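Local coordinates for protein tartronate semialdehyde reductase (Salmonella typhimurium, PDB 1VPD) that probably reduces tartronate semialdehyde to D-glycerate with NADH or NADPH, the last step from galactarate to D-glycerate, at residues D239-D244 against D280-L285; M266-A271 against C287-L292. All coordinates share one frame; numbering follows the deposited sequence.

Both contacts lie in the helical part of the chain that follows the Rossmann-type nucleotide-binding domain and begins with the long helix 170-198. From the N terminus, helix 238-255 supplies 239-244, helix 260-274 supplies 266-271, the following loop supplies 280-285, and helix 285-293 supplies 287-292. Contact 1 closes a loop of 35 residues, contact 2 one of 15, and because their segments alternate the two closures cross rather than nest. Their centres lie about 11 Å apart and are joined by packing of Met269 on His241 and Ile242. Together they tie three helices and the last interhelical loop into one cluster, buried at contact 1 and near the surface at contact 2.

Contact 1. Residues D239-D244 against D280-L285; sequences DLHIKD and DDHSAL
Beside the meeting of His241 with His282, OD2 of Asp281 is gripped by three donors: the backbone N of Ser283 at 3.0 Å, the hydroxyl OG of Ser283 at 2.8 Å, and NZ of Lys223 in a salt bridge. The bond from Ser283 N makes an Asx turn, which shapes the entry to the short 3-10 segment 282-284. The N-H arrives from above the carboxylate plane, while Ser283 OG is met by the anti lone pair of Asp281 OD2. His282 follows, its CG placed between the backbone N and the carbonyl carbon (chi1 54°), and its ring extends toward helix 238-255. There it meets the His241 ring rim to rim, the centroids 5.1 Å apart and the planes at 50°, with Phe236 packed against both. NE2 of His241 is hydrogen-bonded to the carbonyl oxygen of Gln179 on helix 170-198, which limits how the ring can turn. The pair is buried close to the probable active site, the side chain of His241 being about 7 Å from that of Lys175, the predicted catalytic residue. On helix 238-255, Lys243, predicted to bind NAD(+), forms a 2.8 Å salt bridge from NZ to Asp244 OD1, met from above the carboxylate plane.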
ATOM      1  N   ASP A 239      -1.814   6.262  10.333  1.00 12.70           N
ATOM      2  CA  ASP A 239      -3.160   6.620   9.923  1.00 13.38           C
ATOM      3  C   ASP A 239      -3.677   5.799   8.733  1.00 13.20           C
ATOM      4  O   ASP A 239      -4.878   5.494   8.674  1.00 13.45           O
ATOM      5  CB  ASP A 239      -3.308   8.128   9.672  1.00 14.18           C
ATOM      6  CG  ASP A 239      -3.406   8.927  10.947  1.00 15.43           C
ATOM      7  OD1 ASP A 239      -3.760   8.363  12.020  1.00 14.92           O
ATOM      8  OD2 ASP A 239      -3.141  10.152  10.968  1.00 17.69           O
ATOM      9  N   LEU A 240      -2.793   5.471   7.793  1.00 12.41           N
ATOM     10  CA  LEU A 240      -3.150   4.597   6.680  1.00 12.87           C
ATOM     11  C   LEU A 240      -3.355   3.147   7.122  1.00 12.14           C
ATOM     12  O   LEU A 240      -4.275   2.488   6.649  1.00 10.90           O
ATOM     13  CB  LEU A 240      -2.122   4.664   5.553  1.00 13.32           C
ATOM     14  CG  LEU A 240      -2.046   6.027   4.875  1.00 15.66           C
ATOM     15  CD1 LEU A 240      -0.856   6.031   3.907  1.00 18.12           C
ATOM     16  CD2 LEU A 240      -3.338   6.344   4.155  1.00 17.32           C
ATOM     17  N   HIS A 241      -2.533   2.665   8.049  1.00 11.39           N
ATOM     18  CA  HIS A 241      -2.704   1.308   8.537  1.00 11.31           C
ATOM     19  C   HIS A 241      -4.011   1.184   9.329  1.00 11.43           C
ATOM     20  O   HIS A 241      -4.667   0.149   9.239  1.00 11.02           O
ATOM     21  CB  HIS A 241      -1.492   0.804   9.330  1.00 10.20           C
ATOM     22  CG  HIS A 241      -1.253  -0.663   9.153  1.00 10.39           C
ATOM     23  ND1 HIS A 241       0.003  -1.225   9.202  1.00 11.25           N
ATOM     24  CD2 HIS A 241      -2.118  -1.688   8.934  1.00 11.43           C
ATOM     25  CE1 HIS A 241      -0.097  -2.534   9.008  1.00 12.41           C
ATOM     26  NE2 HIS A 241      -1.374  -2.842   8.848  1.00 10.40           N
ATOM     27  N   ILE A 242      -4.416   2.242  10.034  1.00 11.52           N
ATOM     28  CA  ILE A 242      -5.709   2.279  10.704  1.00 11.43           C
ATOM     29  C   ILE A 242      -6.843   2.056   9.700  1.00 11.94           C
ATOM     30  O   ILE A 242      -7.756   1.270   9.952  1.00 11.95           O
ATOM     31  CB  ILE A 242      -5.914   3.614  11.496  1.00 11.14           C
ATOM     32  CG1 ILE A 242      -5.064   3.586  12.773  1.00 10.91           C
ATOM     33  CG2 ILE A 242      -7.390   3.822  11.830  1.00 11.78           C
ATOM     34  CD1 ILE A 242      -4.969   4.911  13.530  1.00 11.85           C
ATOM     35  N   LYS A 243      -6.784   2.748   8.569  1.00 12.16           N
ATOM     36  CA  LYS A 243      -7.788   2.584   7.507  1.00 12.32           C
ATOM     37  C   LYS A 243      -7.825   1.141   6.998  1.00 11.84           C
ATOM     38  O   LYS A 243      -8.915   0.573   6.830  1.00 11.87           O
ATOM     39  CB  LYS A 243      -7.531   3.595   6.384  1.00 12.91           C
ATOM     40  CG  LYS A 243      -8.293   3.389   5.082  1.00 13.21           C
ATOM     41  CD  LYS A 243      -7.563   2.504   4.085  1.00 13.21           C
ATOM     42  CE  LYS A 243      -6.184   3.039   3.676  1.00 13.24           C
ATOM     43  NZ  LYS A 243      -5.526   2.201   2.600  1.00 11.08           N
ATOM     44  N   ASP A 244      -6.651   0.542   6.802  1.00 11.21           N
ATOM     45  CA  ASP A 244      -6.595  -0.853   6.356  1.00 11.04           C
ATOM     46  C   ASP A 244      -7.185  -1.791   7.414  1.00 11.13           C
ATOM     47  O   ASP A 244      -7.924  -2.708   7.071  1.00 11.41           O
ATOM     48  CB  ASP A 244      -5.177  -1.304   6.032  1.00 10.85           C
ATOM     49  CG  ASP A 244      -4.629  -0.694   4.761  1.00 11.55           C
ATOM     50  OD1 ASP A 244      -5.420  -0.268   3.868  1.00 12.62           O
ATOM     51  OD2 ASP A 244      -3.396  -0.597   4.608  1.00 11.36           O
ATOM     52  N   ASP A 280       3.483   9.018  11.866  1.00 14.13           N
ATOM     53  CA  ASP A 280       4.702   8.229  11.970  1.00 13.88           C
ATOM     54  C   ASP A 280       4.578   6.922  11.199  1.00 13.42           C
ATOM     55  O   ASP A 280       3.477   6.411  11.015  1.00 13.25           O
ATOM     56  CB  ASP A 280       5.016   7.886  13.421  1.00 14.33           C
ATOM     57  CG  ASP A 280       5.554   9.050  14.215  1.00 17.84           C
ATOM     58  OD1 ASP A 280       5.985  10.073  13.624  1.00 19.37           O
ATOM     59  OD2 ASP A 280       5.619   8.980  15.451  1.00 19.99           O
ATOM     60  N   ASP A 281       5.709   6.385  10.749  1.00 13.13           N
ATOM     61  CA  ASP A 281       5.773   5.036  10.199  1.00 12.58           C
ATOM     62  C   ASP A 281       5.165   4.048  11.177  1.00 12.47           C
ATOM     63  O   ASP A 281       5.235   4.245  12.378  1.00 12.85           O
ATOM     64  CB  ASP A 281       7.214   4.633   9.936  1.00 13.08           C
ATOM     65  CG  ASP A 281       7.328   3.270   9.277  1.00 13.26           C
ATOM     66  OD1 ASP A 281       6.946   3.142   8.094  1.00 13.96           O
ATOM     67  OD2 ASP A 281       7.790   2.277   9.884  1.00 13.94           O
ATOM     68  N   HIS A 282       4.589   2.967  10.659  1.00 12.40           N
ATOM     69  CA  HIS A 282       3.962   1.982  11.540  1.00 12.30           C
ATOM     70  C   HIS A 282       4.892   1.197  12.484  1.00 12.72           C
ATOM     71  O   HIS A 282       4.401   0.577  13.429  1.00 13.63           O
ATOM     72  CB  HIS A 282       2.969   1.054  10.819  1.00 11.66           C
ATOM     73  CG  HIS A 282       3.473   0.315   9.614  1.00 10.88           C
ATOM     74  ND1 HIS A 282       4.710   0.472   9.015  1.00 14.02           N
ATOM     75  CD2 HIS A 282       2.814  -0.598   8.864  1.00  7.65           C
ATOM     76  CE1 HIS A 282       4.791  -0.332   7.959  1.00 10.76           C
ATOM     77  NE2 HIS A 282       3.655  -0.996   7.857  1.00 13.85           N
ATOM     78  N   SER A 283       6.201   1.320  12.291  1.00 13.53           N
ATOM     79  CA  SER A 283       7.186   0.906  13.295  1.00 13.35           C
ATOM     80  C   SER A 283       6.941   1.605  14.640  1.00 13.21           C
ATOM     81  O   SER A 283       7.354   1.098  15.684  1.00 12.79           O
ATOM     82  CB  SER A 283       8.623   1.150  12.793  1.00 13.70           C
ATOM     83  OG  SER A 283       8.830   2.514  12.443  1.00 14.27           O
ATOM     84  N   ALA A 284       6.252   2.749  14.629  1.00 13.40           N
ATOM     85  CA  ALA A 284       5.900   3.459  15.864  1.00 13.26           C
ATOM     86  C   ALA A 284       4.905   2.695  16.751  1.00 12.79           C
ATOM     87  O   ALA A 284       4.639   3.087  17.881  1.00 12.29           O
ATOM     88  CB  ALA A 284       5.394   4.866  15.564  1.00 14.34           C
ATOM     89  N   LEU A 285       4.383   1.571  16.274  1.00 13.06           N
ATOM     90  CA  LEU A 285       3.696   0.671  17.190  1.00 13.21           C
ATOM     91  C   LEU A 285       4.597   0.308  18.350  1.00 12.33           C
ATOM     92  O   LEU A 285       4.127   0.077  19.459  1.00 12.72           O
ATOM     93  CB  LEU A 285       3.276  -0.613  16.477  1.00 14.62           C
ATOM     94  CG  LEU A 285       1.881  -0.734  15.934  1.00 16.97           C
ATOM     95  CD1 LEU A 285       1.822  -1.946  15.022  1.00 17.67           C
ATOM     96  CD2 LEU A 285       0.865  -0.841  17.068  1.00 17.96           C
TER

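Contact 2. Residues M266-A271 against C287-L292; sequences MEMMQA and CYYEKL
The ring of Tyr288 takes the CG methylene of Met268 on one face, while CB of Ala271 lies at its edge, 3.9 Å from Tyr288 CE1; a placement of Leu292 CD1 on the opposite face is uncertain, because that side chain is modelled in two conformers. Residue 268 is a selenomethionine. Its CG stands 3.8 Å from the centroid of the Tyr288 ring and 22° off the ring normal, a CH-pi contact over the face. The ring of Tyr289 has Tyr288 CD2 over one face, and Met268 SE approaches it obliquely, coming to 3.9 Å from Tyr289 CE2. With CG anti to the carbonyl carbon (chi1 -59°) and the chain extended beyond it, Met268 runs across Tyr288 at about a right angle and carries on to Tyr289. Its SE is therefore shared between two Met-aromatic contacts, 4.5 Å from the Tyr288 centroid and 4.8 Å from that of Tyr289. The terminal CE ends 3.5 Å from Tyr289 OH, a hydroxyl held by a hydrogen bond to Glu191 OE1 of helix 170-198. The contact between the segments is thus carried by apolar and aromatic packing. It joins helix 260-274 to helix 285-293, whose short segments cross at 77° with axes 10.5 Å apart, as a steep helix-helix packing at the periphery of the all-helical C-terminal domain of this 3-hydroxyisobutyrate dehydrogenase-related reductase.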
HETATM    1  N   MSE A 266      -5.721  -2.632  16.504  1.00 10.47           N
HETATM    2  CA  MSE A 266      -6.485  -1.444  16.142  1.00 10.39           C
HETATM    3  C   MSE A 266      -6.625  -0.471  17.311  1.00 10.15           C
HETATM    4  O   MSE A 266      -6.404   0.734  17.124  1.00 10.21           O
HETATM    5  CB  MSE A 266      -7.860  -1.791  15.576  1.00 10.25           C
HETATM    6  CG  MSE A 266      -8.816  -0.620  15.469  1.00 11.40           C
HETATM    7 SE   MSE A 266      -8.160   0.751  14.207  0.86 15.86          SE
HETATM    8  CE  MSE A 266      -9.538   0.541  12.856  1.00 16.47           C
ATOM      9  N   GLU A 267      -6.935  -0.974  18.502  1.00 10.13           N
ATOM     10  CA  GLU A 267      -7.071  -0.099  19.659  1.00 10.49           C
ATOM     11  C   GLU A 267      -5.722   0.505  20.035  1.00 10.67           C
ATOM     12  O   GLU A 267      -5.677   1.660  20.478  1.00 11.04           O
ATOM     13  CB  GLU A 267      -7.721  -0.821  20.838  1.00 11.09           C
ATOM     14  CG  GLU A 267      -9.162  -1.294  20.540  1.00 11.44           C
ATOM     15  CD  GLU A 267     -10.061  -0.204  19.989  1.00 12.38           C
ATOM     16  OE1 GLU A 267     -10.140   0.872  20.637  1.00 10.70           O
ATOM     17  OE2 GLU A 267     -10.694  -0.430  18.914  1.00 12.30           O
HETATM   18  N   MSE A 268      -4.641  -0.250  19.876  1.00 10.62           N
HETATM   19  CA  MSE A 268      -3.295   0.295  20.080  1.00 10.35           C
HETATM   20  C   MSE A 268      -3.026   1.457  19.114  1.00 10.71           C
HETATM   21  O   MSE A 268      -2.470   2.511  19.519  1.00 11.33           O
HETATM   22  CB  MSE A 268      -2.205  -0.773  19.883  1.00 11.29           C
HETATM   23  CG  MSE A 268      -2.333  -1.964  20.814  1.00 11.47           C
HETATM   24 SE   MSE A 268      -0.886  -3.211  20.477  0.85 15.85          SE
HETATM   25  CE  MSE A 268      -1.675  -4.684  21.482  1.00 14.77           C
HETATM   26  N   MSE A 269      -3.386   1.268  17.850  1.00 10.28           N
HETATM   27  CA  MSE A 269      -3.221   2.319  16.859  1.00 10.46           C
HETATM   28  C   MSE A 269      -4.101   3.536  17.155  1.00 11.10           C
HETATM   29  O   MSE A 269      -3.655   4.679  16.938  1.00 11.71           O
HETATM   30  CB  MSE A 269      -3.462   1.779  15.447  1.00 11.24           C
HETATM   31  CG  MSE A 269      -2.405   0.796  14.979  1.00 11.49           C
HETATM   32 SE   MSE A 269      -2.626   0.494  13.089  0.87 18.61          SE
HETATM   33  CE  MSE A 269      -1.167  -0.800  12.889  1.00 14.02           C
ATOM     34  N   GLN A 270      -5.304   3.326  17.711  1.00 10.52           N
ATOM     35  CA  GLN A 270      -6.127   4.471  18.161  1.00 10.80           C
ATOM     36  C   GLN A 270      -5.401   5.272  19.255  1.00 11.17           C
ATOM     37  O   GLN A 270      -5.393   6.514  19.236  1.00 11.42           O
ATOM     38  CB  GLN A 270      -7.525   4.025  18.617  1.00 10.80           C
ATOM     39  CG  GLN A 270      -8.364   3.465  17.484  1.00 10.62           C
ATOM     40  CD  GLN A 270      -8.839   4.530  16.496  1.00 12.31           C
ATOM     41  OE1 GLN A 270      -8.997   5.712  16.864  1.00 15.16           O
ATOM     42  NE2 GLN A 270      -9.049   4.127  15.239  1.00 12.51           N
ATOM     43  N   ALA A 271      -4.775   4.570  20.197  1.00 11.12           N
ATOM     44  CA  ALA A 271      -4.004   5.235  21.232  1.00 11.36           C
ATOM     45  C   ALA A 271      -2.837   6.031  20.631  1.00 11.93           C
ATOM     46  O   ALA A 271      -2.589   7.179  21.050  1.00 11.47           O
ATOM     47  CB  ALA A 271      -3.506   4.224  22.269  1.00 11.31           C
ATOM     48  N   CYS A 287       6.426   2.291  19.996  1.00 12.61           N
ATOM     49  CA  CYS A 287       6.302   3.365  20.978  1.00 12.84           C
ATOM     50  C   CYS A 287       5.124   3.146  21.935  1.00 12.75           C
ATOM     51  O   CYS A 287       5.179   3.561  23.090  1.00 13.02           O
ATOM     52  CB  CYS A 287       6.233   4.733  20.297  1.00 13.30           C
ATOM     53  SG  CYS A 287       7.557   5.034  19.110  1.00 15.44           S
ATOM     54  N   TYR A 288       4.059   2.482  21.462  1.00 11.91           N
ATOM     55  CA  TYR A 288       2.955   2.108  22.332  1.00 11.75           C
ATOM     56  C   TYR A 288       3.451   1.220  23.468  1.00 11.15           C
ATOM     57  O   TYR A 288       3.175   1.462  24.646  1.00 11.55           O
ATOM     58  CB  TYR A 288       1.858   1.401  21.512  1.00 11.47           C
ATOM     59  CG  TYR A 288       0.717   0.867  22.341  1.00 11.30           C
ATOM     60  CD1 TYR A 288      -0.370   1.669  22.658  1.00 11.75           C
ATOM     61  CD2 TYR A 288       0.711  -0.443  22.805  1.00 12.20           C
ATOM     62  CE1 TYR A 288      -1.432   1.184  23.434  1.00 11.66           C
ATOM     63  CE2 TYR A 288      -0.329  -0.926  23.586  1.00 11.00           C
ATOM     64  CZ  TYR A 288      -1.399  -0.108  23.899  1.00 11.42           C
ATOM     65  OH  TYR A 288      -2.442  -0.583  24.645  1.00 11.70           O
ATOM     66  N   TYR A 289       4.178   0.178  23.105  1.00 10.68           N
ATOM     67  CA  TYR A 289       4.741  -0.729  24.089  1.00 11.12           C
ATOM     68  C   TYR A 289       5.774  -0.040  24.988  1.00 11.53           C
ATOM     69  O   TYR A 289       5.816  -0.293  26.192  1.00 12.18           O
ATOM     70  CB  TYR A 289       5.391  -1.897  23.390  1.00 11.32           C
ATOM     71  CG  TYR A 289       4.401  -2.920  22.877  1.00 10.41           C
ATOM     72  CD1 TYR A 289       3.989  -3.968  23.682  1.00 10.86           C
ATOM     73  CD2 TYR A 289       3.866  -2.822  21.602  1.00 12.27           C
ATOM     74  CE1 TYR A 289       3.074  -4.901  23.231  1.00 10.80           C
ATOM     75  CE2 TYR A 289       2.952  -3.764  21.128  1.00 11.73           C
ATOM     76  CZ  TYR A 289       2.573  -4.805  21.946  1.00 11.33           C
ATOM     77  OH  TYR A 289       1.691  -5.752  21.480  1.00 11.87           O
ATOM     78  N   GLU A 290       6.617   0.817  24.405  1.00 11.38           N
ATOM     79  CA  GLU A 290       7.616   1.541  25.193  1.00 11.96           C
ATOM     80  C   GLU A 290       6.965   2.385  26.275  1.00 12.43           C
ATOM     81  O   GLU A 290       7.449   2.473  27.404  1.00 13.12           O
ATOM     82  CB  GLU A 290       8.451   2.441  24.278  1.00 11.80           C
ATOM     83  CG  GLU A 290       9.370   1.674  23.356  1.00 13.15           C
ATOM     84  CD  GLU A 290      10.136   2.556  22.385  1.00 15.21           C
ATOM     85  OE1 GLU A 290       9.641   3.655  22.013  1.00 16.19           O
ATOM     86  OE2 GLU A 290      11.226   2.114  21.979  1.00 15.03           O
ATOM     87  N   LYS A 291       5.854   3.023  25.926  1.00 13.07           N
ATOM     88  CA  LYS A 291       5.179   3.912  26.847  1.00 14.21           C
ATOM     89  C   LYS A 291       4.494   3.135  27.964  1.00 13.99           C
ATOM     90  O   LYS A 291       4.515   3.545  29.125  1.00 14.87           O
ATOM     91  CB  LYS A 291       4.222   4.816  26.081  1.00 15.29           C
ATOM     92  CG  LYS A 291       5.010   5.904  25.334  1.00 19.14           C
ATOM     93  CD  LYS A 291       4.163   6.772  24.393  1.00 22.95           C
ATOM     94  CE  LYS A 291       5.059   7.808  23.698  1.00 25.15           C
ATOM     95  NZ  LYS A 291       4.324   8.707  22.763  1.00 25.05           N
ATOM     96  N   LEU A 292       3.914   1.979  27.644  1.00 13.27           N
ATOM     97  CA  LEU A 292       3.254   1.194  28.686  1.00 12.63           C
ATOM     98  C   LEU A 292       4.247   0.413  29.582  1.00 12.29           C
ATOM     99  O   LEU A 292       4.018   0.266  30.781  1.00 12.77           O
ATOM    100  CB  LEU A 292       2.227   0.229  28.063  0.56 12.61           C
ATOM    101  CG  LEU A 292       0.799   0.747  27.845  0.56 12.63           C
ATOM    102  CD1 LEU A 292       0.743   1.834  26.809  0.56 12.02           C
ATOM    103  CD2 LEU A 292      -0.100  -0.427  27.426  0.56 13.32           C
TER